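Local atomic coordinates of serine-rich Repeat Adhesion Glycoprotein (Srr1) (PDB entry 4MBO), a protein that binds fibrinogen and so probably helps the streptococcal cell attach to its host. Residues Gln80-Glu85 with Leu89-Ser94; Met200-Ala203 with Asn208-Thr211; Lys36-Glu41 with Tyr312-Thr317; Ser261-Asn264 with Ile269-Asp272; Ile190-Pro195 with Lys238-Ser243. All blocks are in the same frame, centred on the assembly; numbering follows the deposited sequence. Where two conformers were deposited one is given.

Contact 1. Residues Gln80-Glu85 with Leu89-Ser94; sequences QDIMDE and LLATGS
D81 and L89 meet at about a right angle: the carboxylate of D81 lies across the isobutyl branch of L89, with CB of D81 3.8 Å from CG of L89. Its OD2 comes as close as 3.1 Å to CD1 of L89, a short approach for an oxygen and a methyl group. The same aspartate runs abreast of T92, and a water lies 2.6 Å from its OD1 and accepts from the backbone N of G93. M83 reaches L89 from the strand opposite. Its chi1 (-42°) and chi2 (-71°) fold SD back to 3.9 Å from CG of L89. On the other face of the sheet I82 stands beside A91, CB to CB 4.4 Å, while L90 slides its CD1 to 3.8 Å from CB of D84.

The backbone explains why L90 joins in. O of I82 accepts from two successive amides, L90 N at 2.7 Å and A91 N at 3.3 Å, so two residues of 89-94 face one of 80-85: a classic beta bulge, confirmed by the one-residue shift of register between I82 and M83. Both carboxylate oxygens of D84 are held, OD1 by T86 OG1 and Q88 N in the connecting turn and OD2 by Y109 OH. The hairpin forms one margin of a mixed sheet: strand 82-83 is outermost, strand 89-95 pairs with strand 101-106, and I82 and L90 pack inward on V120 and I116 of strand 116-126.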
# COMPACT_ATOMS: atom_id res chain seq x y z
N GLN A 80 1.34 8.55 -16.17
CA GLN A 80 2.25 9.22 -17.08
C GLN A 80 1.57 9.71 -18.34
O GLN A 80 0.59 9.13 -18.82
CB GLN A 80 3.44 8.31 -17.46
CG GLN A 80 4.25 7.83 -16.25
CD GLN A 80 4.85 8.97 -15.42
OE1 GLN A 80 4.60 9.07 -14.21
NE2 GLN A 80 5.60 9.85 -16.07
N ASP A 81 2.08 10.83 -18.83
CA ASP A 81 1.61 11.42 -20.04
C ASP A 81 1.87 10.46 -21.21
O ASP A 81 2.79 9.61 -21.17
CB ASP A 81 2.37 12.72 -20.36
CG ASP A 81 2.21 13.80 -19.29
OD1 ASP A 81 1.16 13.83 -18.59
OD2 ASP A 81 3.14 14.65 -19.19
N ILE A 82 1.08 10.63 -22.25
CA ILE A 82 1.30 9.92 -23.50
C ILE A 82 1.95 10.92 -24.45
O ILE A 82 1.40 11.99 -24.69
CB ILE A 82 0.00 9.40 -24.08
CG1 ILE A 82 -0.68 8.44 -23.10
CG2 ILE A 82 0.28 8.67 -25.39
CD1 ILE A 82 -1.94 7.80 -23.65
N MET A 83 3.13 10.57 -24.99
CA MET A 83 3.89 11.42 -25.85
C MET A 83 3.98 10.83 -27.25
O MET A 83 3.86 9.61 -27.41
CB MET A 83 5.35 11.50 -25.34
CG MET A 83 5.46 11.64 -23.85
SD MET A 83 4.92 13.27 -23.30
CE MET A 83 6.47 14.15 -23.51
N ASP A 84 4.21 11.69 -28.24
CA ASP A 84 4.43 11.20 -29.59
C ASP A 84 5.95 11.12 -29.85
O ASP A 84 6.77 11.35 -28.95
CB ASP A 84 3.67 12.00 -30.67
CG ASP A 84 4.29 13.35 -30.98
OD1 ASP A 84 5.28 13.76 -30.34
OD2 ASP A 84 3.75 13.99 -31.92
N GLU A 85 6.31 10.78 -31.08
CA GLU A 85 7.72 10.56 -31.40
C GLU A 85 8.58 11.82 -31.34
O GLU A 85 9.81 11.74 -31.23
CB GLU A 85 7.87 9.85 -32.76
CG GLU A 85 7.58 10.69 -34.01
CD GLU A 85 6.11 11.05 -34.21
OE1 GLU A 85 5.24 10.52 -33.50
OE2 GLU A 85 5.84 11.87 -35.11
N LEU A 89 3.38 16.31 -26.05
CA LEU A 89 2.34 15.66 -25.24
C LEU A 89 1.02 15.45 -26.00
O LEU A 89 0.42 16.41 -26.49
CB LEU A 89 2.13 16.46 -23.94
CG LEU A 89 1.83 15.65 -22.68
CD1 LEU A 89 1.97 16.51 -21.42
CD2 LEU A 89 0.47 15.02 -22.77
N LEU A 90 0.61 14.18 -26.13
CA LEU A 90 -0.66 13.82 -26.80
C LEU A 90 -1.83 13.80 -25.82
O LEU A 90 -2.93 14.21 -26.15
CB LEU A 90 -0.56 12.43 -27.44
CG LEU A 90 0.37 12.30 -28.64
CD1 LEU A 90 0.45 10.82 -29.00
CD2 LEU A 90 -0.08 13.14 -29.82
N ALA A 91 -1.60 13.31 -24.62
CA ALA A 91 -2.69 13.20 -23.64
C ALA A 91 -2.18 13.10 -22.24
O ALA A 91 -1.08 12.57 -22.01
CB ALA A 91 -3.52 11.96 -23.96
N THR A 92 -2.97 13.60 -21.29
CA THR A 92 -2.63 13.46 -19.90
C THR A 92 -3.67 12.52 -19.29
O THR A 92 -4.78 12.41 -19.81
CB THR A 92 -2.69 14.82 -19.20
OG1 THR A 92 -3.97 15.41 -19.43
CG2 THR A 92 -1.63 15.73 -19.79
N GLY A 93 -3.34 11.88 -18.19
CA GLY A 93 -4.26 10.92 -17.63
C GLY A 93 -4.29 10.89 -16.13
O GLY A 93 -3.35 11.33 -15.46
N SER A 94 -5.40 10.39 -15.62
CA SER A 94 -5.56 10.26 -14.18
C SER A 94 -6.36 9.02 -13.83
O SER A 94 -7.27 8.61 -14.58
CB SER A 94 -6.21 11.50 -13.56
OG SER A 94 -7.45 11.77 -14.14
O HOH W 1 -0.67 12.43 -17.40

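Contact 2. Residues Met200-Ala203 with Asn208-Thr211; sequences MYFA and NLYT
L209 sets its CD2 methyl over the phenyl face of F202, a CH-pi contact. CD2 stands 3.5 Å from the ring centroid and only 5° off the ring normal, so it sits above the middle of the ring and not over one bond; the distance to CE1 of F202, 3.7 Å, fits that centring. The CB of L209 does not aim at strand 200-202, but CG lies beside the backbone N (chi1 -68°), and from there the branch end swings over to the ring.

A second kind of approach is polar against aromatic: O of N208 lies at the edge of the same ring, near its plane, 3.3 Å from CE2 of F202. The two segments end one strand and lead into another, strands 186-202 and 210-215, which belong to different sheets of the adhesin domain. No hydrogen bond links them, and the contact packs one sheet on the other in the buried interior.

Purely apolar contact completes the set, with CB of M200 4.3 Å from CD1 of L209, the other methyl of that leucine. V301 touches both M200 and L209, while Y308 meets the F202 ring edge-to-face.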
# COMPACT_ATOMS: atom_id res chain seq x y z
N MET A 200 -0.33 -12.48 25.09
CA MET A 200 1.04 -11.94 25.13
C MET A 200 1.38 -11.85 26.61
O MET A 200 0.54 -11.48 27.43
CB MET A 200 1.21 -10.61 24.42
CG MET A 200 0.78 -10.69 22.96
SD MET A 200 1.63 -9.51 21.90
CE MET A 200 1.35 -8.04 22.84
N TYR A 201 2.61 -12.19 26.95
CA TYR A 201 3.00 -12.32 28.32
C TYR A 201 4.50 -12.26 28.56
O TYR A 201 5.27 -12.84 27.79
CB TYR A 201 2.50 -13.70 28.78
CG TYR A 201 2.98 -14.27 30.10
CD1 TYR A 201 2.45 -13.82 31.31
CD2 TYR A 201 3.86 -15.35 30.14
CE1 TYR A 201 2.83 -14.37 32.51
CE2 TYR A 201 4.25 -15.92 31.36
CZ TYR A 201 3.73 -15.42 32.53
OH TYR A 201 4.09 -15.98 33.73
N PHE A 202 4.86 -11.60 29.65
CA PHE A 202 6.21 -11.61 30.21
C PHE A 202 6.04 -12.09 31.64
O PHE A 202 5.28 -11.50 32.41
CB PHE A 202 6.88 -10.23 30.31
CG PHE A 202 7.40 -9.66 29.03
CD1 PHE A 202 7.60 -10.42 27.89
CD2 PHE A 202 7.82 -8.33 29.01
CE1 PHE A 202 8.12 -9.87 26.75
CE2 PHE A 202 8.39 -7.78 27.87
CZ PHE A 202 8.52 -8.55 26.72
N ALA A 203 6.74 -13.15 32.00
CA ALA A 203 6.68 -13.70 33.37
C ALA A 203 7.21 -12.73 34.40
O ALA A 203 7.96 -11.79 34.06
CB ALA A 203 7.48 -15.00 33.44
N ASN A 208 7.21 -5.01 32.30
CA ASN A 208 6.05 -4.81 31.43
C ASN A 208 6.38 -5.09 29.97
O ASN A 208 7.55 -5.07 29.55
CB ASN A 208 5.56 -3.35 31.50
CG ASN A 208 4.83 -3.00 32.78
OD1 ASN A 208 4.53 -3.85 33.60
ND2 ASN A 208 4.51 -1.72 32.91
N LEU A 209 5.32 -5.26 29.19
CA LEU A 209 5.42 -5.29 27.74
C LEU A 209 5.56 -3.82 27.24
O LEU A 209 4.85 -2.93 27.72
CB LEU A 209 4.17 -5.91 27.15
CG LEU A 209 3.98 -7.40 27.43
CD1 LEU A 209 2.48 -7.75 27.30
CD2 LEU A 209 4.84 -8.24 26.51
N TYR A 210 6.48 -3.62 26.33
CA TYR A 210 6.74 -2.34 25.67
C TYR A 210 6.76 -2.52 24.16
O TYR A 210 6.98 -3.61 23.64
CB TYR A 210 8.09 -1.72 26.07
CG TYR A 210 8.27 -1.30 27.48
CD1 TYR A 210 8.59 -2.24 28.46
CD2 TYR A 210 8.20 0.04 27.86
CE1 TYR A 210 8.79 -1.86 29.77
CE2 TYR A 210 8.37 0.42 29.19
CZ TYR A 210 8.68 -0.54 30.13
OH TYR A 210 8.89 -0.23 31.46
N THR A 211 6.47 -1.43 23.46
CA THR A 211 6.69 -1.34 22.01
C THR A 211 7.69 -0.23 21.73
O THR A 211 7.51 0.89 22.17
CB THR A 211 5.42 -1.16 21.21
OG1 THR A 211 4.73 -2.40 21.17
CG2 THR A 211 5.71 -0.68 19.79

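Contact 3. Residues Lys36-Glu41 with Tyr312-Thr317; sequences KLDSSE and YSYGHT. With CA (calcium ion), chain E.
The phenol of Y314 arrives at D38 because its CG is turned opposite the backbone N (chi1 -153°), carrying the ring off strand 309-316 to where OH can meet the carboxylate. D38 answers with CG placed beside its own backbone N (chi1 -74°), its CB already directed at the strand. OH of Y314 donates to OD1 of D38 over 2.7 Å. The donor comes from the anti side of the carboxylate and somewhat above its plane, while OD1 lies at the edge of the ring, 3.4 Å from CE2 of Y314; the two planes stand 85° apart, close to perpendicular.

OD1 is also salt-bridged by NE of R176, and OD2 accepts from N of N159, so the carboxylate has partners at both oxygens; the arginine would be expected to favour its charged form. The turn bearing D38 is of type I, from K36 to S39, with N of S39 3.0 Å from O of K36. Further along, O of S40 coordinates a calcium ion at 2.7 Å, OG of S40 joins it in the conformer given, and five waters complete the ligands seen.

With 270 residues intervening, this small surface contact joins a loop of the Ig-like domain to the last strand of the adhesin domain. It is part of the interface between the two domains, and may help to set how they face each other.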
# COMPACT_ATOMS: atom_id res chain seq x y z
N LYS A 36 3.95 -10.52 -4.35
CA LYS A 36 4.46 -10.30 -2.99
C LYS A 36 4.46 -8.81 -2.69
O LYS A 36 5.41 -8.09 -3.00
CB LYS A 36 5.87 -10.88 -2.86
CG LYS A 36 5.92 -12.37 -3.18
CD LYS A 36 7.34 -12.94 -3.10
CE LYS A 36 7.43 -14.37 -3.63
NZ LYS A 36 8.84 -14.77 -3.91
N LEU A 37 3.39 -8.36 -2.02
CA LEU A 37 3.22 -6.93 -1.76
C LEU A 37 4.11 -6.40 -0.65
O LEU A 37 4.15 -5.19 -0.43
CB LEU A 37 1.76 -6.59 -1.49
CG LEU A 37 0.85 -6.68 -2.71
CD1 LEU A 37 -0.59 -6.38 -2.33
CD2 LEU A 37 1.28 -5.73 -3.85
N ASP A 38 4.82 -7.28 0.04
CA ASP A 38 5.80 -6.85 1.04
C ASP A 38 7.25 -7.08 0.54
O ASP A 38 8.21 -6.97 1.30
CB ASP A 38 5.53 -7.51 2.38
CG ASP A 38 4.33 -6.92 3.08
OD1 ASP A 38 4.16 -5.68 2.96
OD2 ASP A 38 3.61 -7.64 3.78
N SER A 39 7.35 -7.38 -0.76
CA SER A 39 8.63 -7.50 -1.47
C SER A 39 8.63 -6.57 -2.70
O SER A 39 9.28 -6.86 -3.70
CB SER A 39 8.91 -8.96 -1.86
OG SER A 39 9.03 -9.76 -0.71
N SER A 40 7.86 -5.50 -2.61
CA SER A 40 7.78 -4.48 -3.63
C SER A 40 7.54 -5.06 -5.04
O SER A 40 8.22 -4.72 -5.99
CB SER A 40 9.06 -3.61 -3.57
OG SER A 40 8.88 -2.35 -4.20
N GLU A 41 6.58 -5.98 -5.16
CA GLU A 41 6.17 -6.52 -6.46
C GLU A 41 4.87 -5.89 -7.00
O GLU A 41 4.06 -5.35 -6.24
CB GLU A 41 6.00 -8.04 -6.38
CG GLU A 41 7.33 -8.74 -6.18
CD GLU A 41 7.28 -10.25 -6.32
OE1 GLU A 41 6.18 -10.85 -6.24
OE2 GLU A 41 8.38 -10.83 -6.52
N TYR A 312 9.97 -6.72 14.34
CA TYR A 312 9.66 -6.78 12.91
C TYR A 312 10.26 -5.56 12.24
O TYR A 312 10.21 -4.48 12.80
CB TYR A 312 8.15 -6.84 12.71
CG TYR A 312 7.71 -7.21 11.31
CD1 TYR A 312 7.68 -6.27 10.31
CD2 TYR A 312 7.32 -8.53 11.00
CE1 TYR A 312 7.26 -6.58 9.04
CE2 TYR A 312 6.92 -8.86 9.72
CZ TYR A 312 6.88 -7.86 8.74
OH TYR A 312 6.47 -8.10 7.45
N SER A 313 10.82 -5.73 11.05
CA SER A 313 11.46 -4.61 10.34
C SER A 313 10.83 -4.37 9.01
O SER A 313 10.38 -5.29 8.35
CB SER A 313 12.97 -4.88 10.14
OG SER A 313 13.63 -5.08 11.39
N TYR A 314 10.84 -3.11 8.58
CA TYR A 314 10.31 -2.77 7.26
C TYR A 314 11.05 -1.52 6.72
O TYR A 314 11.13 -0.47 7.39
CB TYR A 314 8.82 -2.52 7.35
CG TYR A 314 8.09 -2.79 6.06
CD1 TYR A 314 8.09 -1.88 4.99
CD2 TYR A 314 7.38 -3.96 5.92
CE1 TYR A 314 7.40 -2.16 3.83
CE2 TYR A 314 6.69 -4.24 4.79
CZ TYR A 314 6.70 -3.35 3.73
OH TYR A 314 5.95 -3.68 2.63
N GLY A 315 11.56 -1.62 5.51
CA GLY A 315 12.36 -0.53 4.93
C GLY A 315 11.74 0.27 3.82
O GLY A 315 10.74 -0.12 3.22
N HIS A 316 12.35 1.43 3.56
CA HIS A 316 11.96 2.32 2.48
C HIS A 316 13.16 3.14 1.98
O HIS A 316 14.03 3.53 2.77
CB HIS A 316 10.80 3.23 2.90
CG HIS A 316 10.67 4.44 2.04
ND1 HIS A 316 10.25 4.38 0.73
CD2 HIS A 316 10.96 5.74 2.28
CE1 HIS A 316 10.29 5.59 0.20
NE2 HIS A 316 10.72 6.43 1.12
N THR A 317 13.20 3.38 0.67
CA THR A 317 14.26 4.17 0.03
C THR A 317 13.64 5.20 -0.90
O THR A 317 12.76 4.88 -1.70
CB THR A 317 15.20 3.26 -0.79
OG1 THR A 317 15.79 2.29 0.07
CG2 THR A 317 16.30 4.08 -1.48
CA CA E . 9.12 -2.23 -6.64
O HOH W 2 6.43 -1.99 -6.36
O HOH W 3 10.89 -0.67 -5.81
O HOH W 4 11.11 -3.76 -6.73
O HOH W 5 9.24 -0.64 -8.31
O HOH W 6 7.75 -2.90 -8.00

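Contact 4. Residues Ser261-Asn264 with Ile269-Asp272; sequences SYTN and ITID
T270 O is gripped from several directions: N of T263 donates to it at 3.0 Å, a water donates at 2.8 Å, and CA of Y262 adds a CA-H...O contact at 3.2 Å. The return bond, N of T270 to O of T263 at 2.9 Å, makes T263 and T270 a hydrogen-bonded pair of an antiparallel hairpin, whose short strand axes run at 165° to each other.

The two threonines rise together off the same face, and OG1 of T263 approaches CB of T270 to 3.3 Å. That oxygen occupies the position between backbone N and carbonyl carbon (chi1 58°), whereas OG1 of T270 stands beside its own backbone N; a water lies 2.9 Å from T263 OG1 and equally far from T270 OG1, linking the hydroxyls.

The opposite face is largely apolar. Y262 crosses I269 obliquely, its CD1 3.9 Å from CG2 of I269, while the other branch of the isoleucine, CG1, lies against the amide group of N264. That amide is held by G266 N at OD1 and by L225 O at ND2. CB of Y262 also packs on CG1 of I271, which continues inward to I232.

Toward S261 the direct bonding gives way to water: one water donates to both S261 O and D272 O. The chemistry thus divides the hairpin, with hydroxyls and water on the threonine face and carbon contacts on the face turned toward strand 229-235, strand 262-264 being outermost in its sheet.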
# COMPACT_ATOMS: atom_id res chain seq x y z
N SER A 261 0.96 7.00 26.96
CA SER A 261 1.96 7.98 26.66
C SER A 261 3.25 7.30 26.17
O SER A 261 3.49 6.11 26.43
CB SER A 261 2.24 8.85 27.87
OG SER A 261 2.77 8.11 28.97
N TYR A 262 4.07 8.06 25.47
CA TYR A 262 5.28 7.51 24.94
C TYR A 262 6.41 8.50 25.08
O TYR A 262 6.19 9.71 25.24
CB TYR A 262 5.08 7.12 23.48
CG TYR A 262 4.80 8.29 22.52
CD1 TYR A 262 5.83 9.02 21.95
CD2 TYR A 262 3.48 8.67 22.21
CE1 TYR A 262 5.58 10.12 21.11
CE2 TYR A 262 3.22 9.75 21.36
CZ TYR A 262 4.27 10.47 20.82
OH TYR A 262 4.09 11.54 19.97
N THR A 263 7.63 7.97 25.06
CA THR A 263 8.82 8.81 25.03
C THR A 263 9.35 8.80 23.60
O THR A 263 9.10 7.86 22.82
CB THR A 263 9.92 8.34 26.00
OG1 THR A 263 10.30 7.01 25.70
CG2 THR A 263 9.44 8.40 27.41
N ASN A 264 10.05 9.87 23.24
CA ASN A 264 10.57 9.99 21.86
C ASN A 264 11.81 10.84 21.93
O ASN A 264 11.74 12.05 22.21
CB ASN A 264 9.50 10.63 20.97
CG ASN A 264 9.93 10.82 19.54
OD1 ASN A 264 11.06 10.53 19.18
ND2 ASN A 264 9.01 11.32 18.71
N ILE A 269 10.92 5.69 19.64
CA ILE A 269 9.64 5.95 20.31
C ILE A 269 9.41 4.72 21.20
O ILE A 269 9.52 3.57 20.73
CB ILE A 269 8.49 6.11 19.30
CG1 ILE A 269 8.62 7.46 18.61
CG2 ILE A 269 7.12 5.96 19.96
CD1 ILE A 269 7.74 7.60 17.39
N THR A 270 9.14 4.94 22.49
CA THR A 270 8.95 3.87 23.43
C THR A 270 7.59 4.00 24.10
O THR A 270 7.27 5.01 24.72
CB THR A 270 10.03 3.93 24.55
OG1 THR A 270 11.34 3.83 23.96
CG2 THR A 270 9.85 2.78 25.53
N ILE A 271 6.77 2.97 23.93
CA ILE A 271 5.43 2.88 24.49
C ILE A 271 5.38 1.80 25.54
O ILE A 271 5.61 0.64 25.24
CB ILE A 271 4.39 2.52 23.40
CG1 ILE A 271 4.39 3.59 22.32
CG2 ILE A 271 3.00 2.42 24.02
CD1 ILE A 271 3.76 3.13 21.00
N ASP A 272 5.05 2.18 26.78
CA ASP A 272 4.86 1.24 27.90
C ASP A 272 3.39 0.81 27.87
O ASP A 272 2.49 1.65 27.98
CB ASP A 272 5.13 2.00 29.20
CG ASP A 272 5.03 1.16 30.46
OD1 ASP A 272 4.60 -0.02 30.44
OD2 ASP A 272 5.36 1.76 31.54
O HOH W 7 6.43 4.90 27.36
O HOH W 8 2.42 4.39 28.40
O HOH W 9 12.04 6.56 23.47

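Contact 5. Residues Ile190-Pro195 with Lys238-Ser243; sequences ITQINP and KNLTDS
Q192 reaches across to L240 and T241 with a side chain that starts with CB directed at segment 238-243. CG lies beside the backbone N (chi1 -64°), and the chain runs on extended, chi2 172°, which brings CD to 3.8 Å from O of T241. At the tip the amide divides its work. NE2 donates to O of T241 at 2.8 Å, with an N-H...O angle of 161°; the acceptor lies in the amide plane, and the nitrogen sits nearly along the C=O axis. The same NE2 passes 3.8 Å from CB of L240. OE1 turns to NH2 of R174, which also forms a salt bridge with D242, so the arginine helps to fix the rotation of the amide and holds the loop nearby.

Strand 186-202 is a central element of the antiparallel sheet of the adhesin domain, pairing with strands 169-181 and 283-290. Here it receives the loop between strands 229-235 and 254-255; segment 238-243 meets 190-195 through this hydrogen bond and apolar contact.

L240 comes from the direction opposite to Q192. Its CD1 settles 3.8 Å from CA of P195, where strand 186-202 is interrupted, and it also touches V285. A bound calcium ion is about 6 Å from the L240 side chain.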
# COMPACT_ATOMS: atom_id res chain seq x y z
N ILE A 190 2.89 1.74 10.08
CA ILE A 190 1.93 1.17 11.01
C ILE A 190 2.44 -0.10 11.65
O ILE A 190 3.04 -0.96 10.99
CB ILE A 190 0.59 0.92 10.31
CG1 ILE A 190 0.04 2.23 9.78
CG2 ILE A 190 -0.41 0.31 11.31
CD1 ILE A 190 -1.36 2.15 9.21
N THR A 191 2.22 -0.20 12.97
CA THR A 191 2.61 -1.32 13.75
C THR A 191 1.40 -2.01 14.35
O THR A 191 0.54 -1.34 14.97
CB THR A 191 3.54 -0.89 14.91
OG1 THR A 191 4.74 -0.28 14.36
CG2 THR A 191 3.98 -2.09 15.71
N GLN A 192 1.31 -3.33 14.15
CA GLN A 192 0.26 -4.13 14.78
C GLN A 192 0.88 -4.87 15.96
O GLN A 192 1.88 -5.58 15.82
CB GLN A 192 -0.34 -5.14 13.84
CG GLN A 192 -1.05 -4.51 12.66
CD GLN A 192 -1.47 -5.55 11.64
OE1 GLN A 192 -0.82 -6.60 11.50
NE2 GLN A 192 -2.53 -5.25 10.89
N ILE A 193 0.29 -4.66 17.14
CA ILE A 193 0.70 -5.32 18.36
C ILE A 193 -0.33 -6.42 18.61
O ILE A 193 -1.52 -6.18 18.70
CB ILE A 193 0.76 -4.32 19.53
CG1 ILE A 193 1.92 -3.32 19.32
CG2 ILE A 193 0.89 -5.00 20.88
CD1 ILE A 193 1.50 -2.07 18.63
N ASN A 194 0.14 -7.67 18.70
CA ASN A 194 -0.72 -8.83 18.80
C ASN A 194 -1.61 -9.04 17.57
O ASN A 194 -2.81 -9.29 17.70
CB ASN A 194 -1.58 -8.83 20.08
CG ASN A 194 -2.17 -10.22 20.40
OD1 ASN A 194 -1.72 -11.25 19.88
ND2 ASN A 194 -3.19 -10.24 21.25
N PRO A 195 -1.03 -8.98 16.37
CA PRO A 195 -1.85 -9.25 15.19
C PRO A 195 -2.42 -10.69 15.13
O PRO A 195 -3.42 -10.95 14.44
CB PRO A 195 -0.88 -9.02 14.02
CG PRO A 195 0.46 -9.21 14.59
CD PRO A 195 0.36 -8.65 16.00
N LYS A 238 -9.39 -9.94 14.91
CA LYS A 238 -10.23 -10.37 13.78
C LYS A 238 -10.59 -9.20 12.85
O LYS A 238 -11.12 -9.42 11.75
CB LYS A 238 -11.51 -11.05 14.26
CG LYS A 238 -12.54 -10.07 14.78
CD LYS A 238 -13.85 -10.75 15.12
CE LYS A 238 -14.89 -9.71 15.47
NZ LYS A 238 -14.39 -8.87 16.59
N ASN A 239 -10.34 -7.97 13.30
CA ASN A 239 -10.59 -6.79 12.48
C ASN A 239 -9.38 -6.27 11.71
O ASN A 239 -9.50 -5.32 10.93
CB ASN A 239 -11.11 -5.66 13.36
CG ASN A 239 -12.42 -6.00 14.02
OD1 ASN A 239 -13.34 -6.43 13.34
ND2 ASN A 239 -12.51 -5.83 15.35
N LEU A 240 -8.22 -6.89 11.93
CA LEU A 240 -6.99 -6.43 11.33
C LEU A 240 -6.77 -7.03 9.93
O LEU A 240 -7.06 -8.21 9.69
CB LEU A 240 -5.79 -6.80 12.19
CG LEU A 240 -5.78 -6.19 13.59
CD1 LEU A 240 -4.60 -6.78 14.35
CD2 LEU A 240 -5.69 -4.68 13.59
N THR A 241 -6.26 -6.20 9.03
CA THR A 241 -5.88 -6.66 7.70
C THR A 241 -4.35 -6.87 7.70
O THR A 241 -3.65 -6.53 8.66
CB THR A 241 -6.24 -5.59 6.63
OG1 THR A 241 -5.48 -4.39 6.88
CG2 THR A 241 -7.72 -5.34 6.63
N ASP A 242 -3.82 -7.43 6.62
CA ASP A 242 -2.39 -7.62 6.48
C ASP A 242 -1.74 -6.40 5.80
O ASP A 242 -0.57 -6.09 6.03
CB ASP A 242 -2.12 -8.90 5.68
CG ASP A 242 -2.65 -10.19 6.35
OD1 ASP A 242 -2.65 -10.26 7.62
OD2 ASP A 242 -3.06 -11.11 5.62
N SER A 243 -2.48 -5.70 4.93
CA SER A 243 -1.93 -4.49 4.30
C SER A 243 -1.89 -3.31 5.25
O SER A 243 -1.13 -2.38 5.04
CB SER A 243 -2.75 -4.05 3.09
OG SER A 243 -4.01 -3.58 3.54

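Contacts 2, 4 and 5 sit together in the adhesin domain. Contact 2 touches contact 4 through neighbouring strands 210-215 and 269-272, where T211 O and I271 N lie 2.8 Å apart, a probable hydrogen bond. It touches contact 5 along strand 186-202, CE of M200 lying 3.7 Å from CG2 of I193. Contact 3 ties this domain to the Ig-like one, its nearest atoms about 5 Å from contact 5, and the calcium held by S40 lies on its Ig-like side. The chain between its segments encloses all four others. Contact 1 is remote in the Ig-like domain, its centre about 31 Å from that of contact 3 and about 55 Å from that of contact 2.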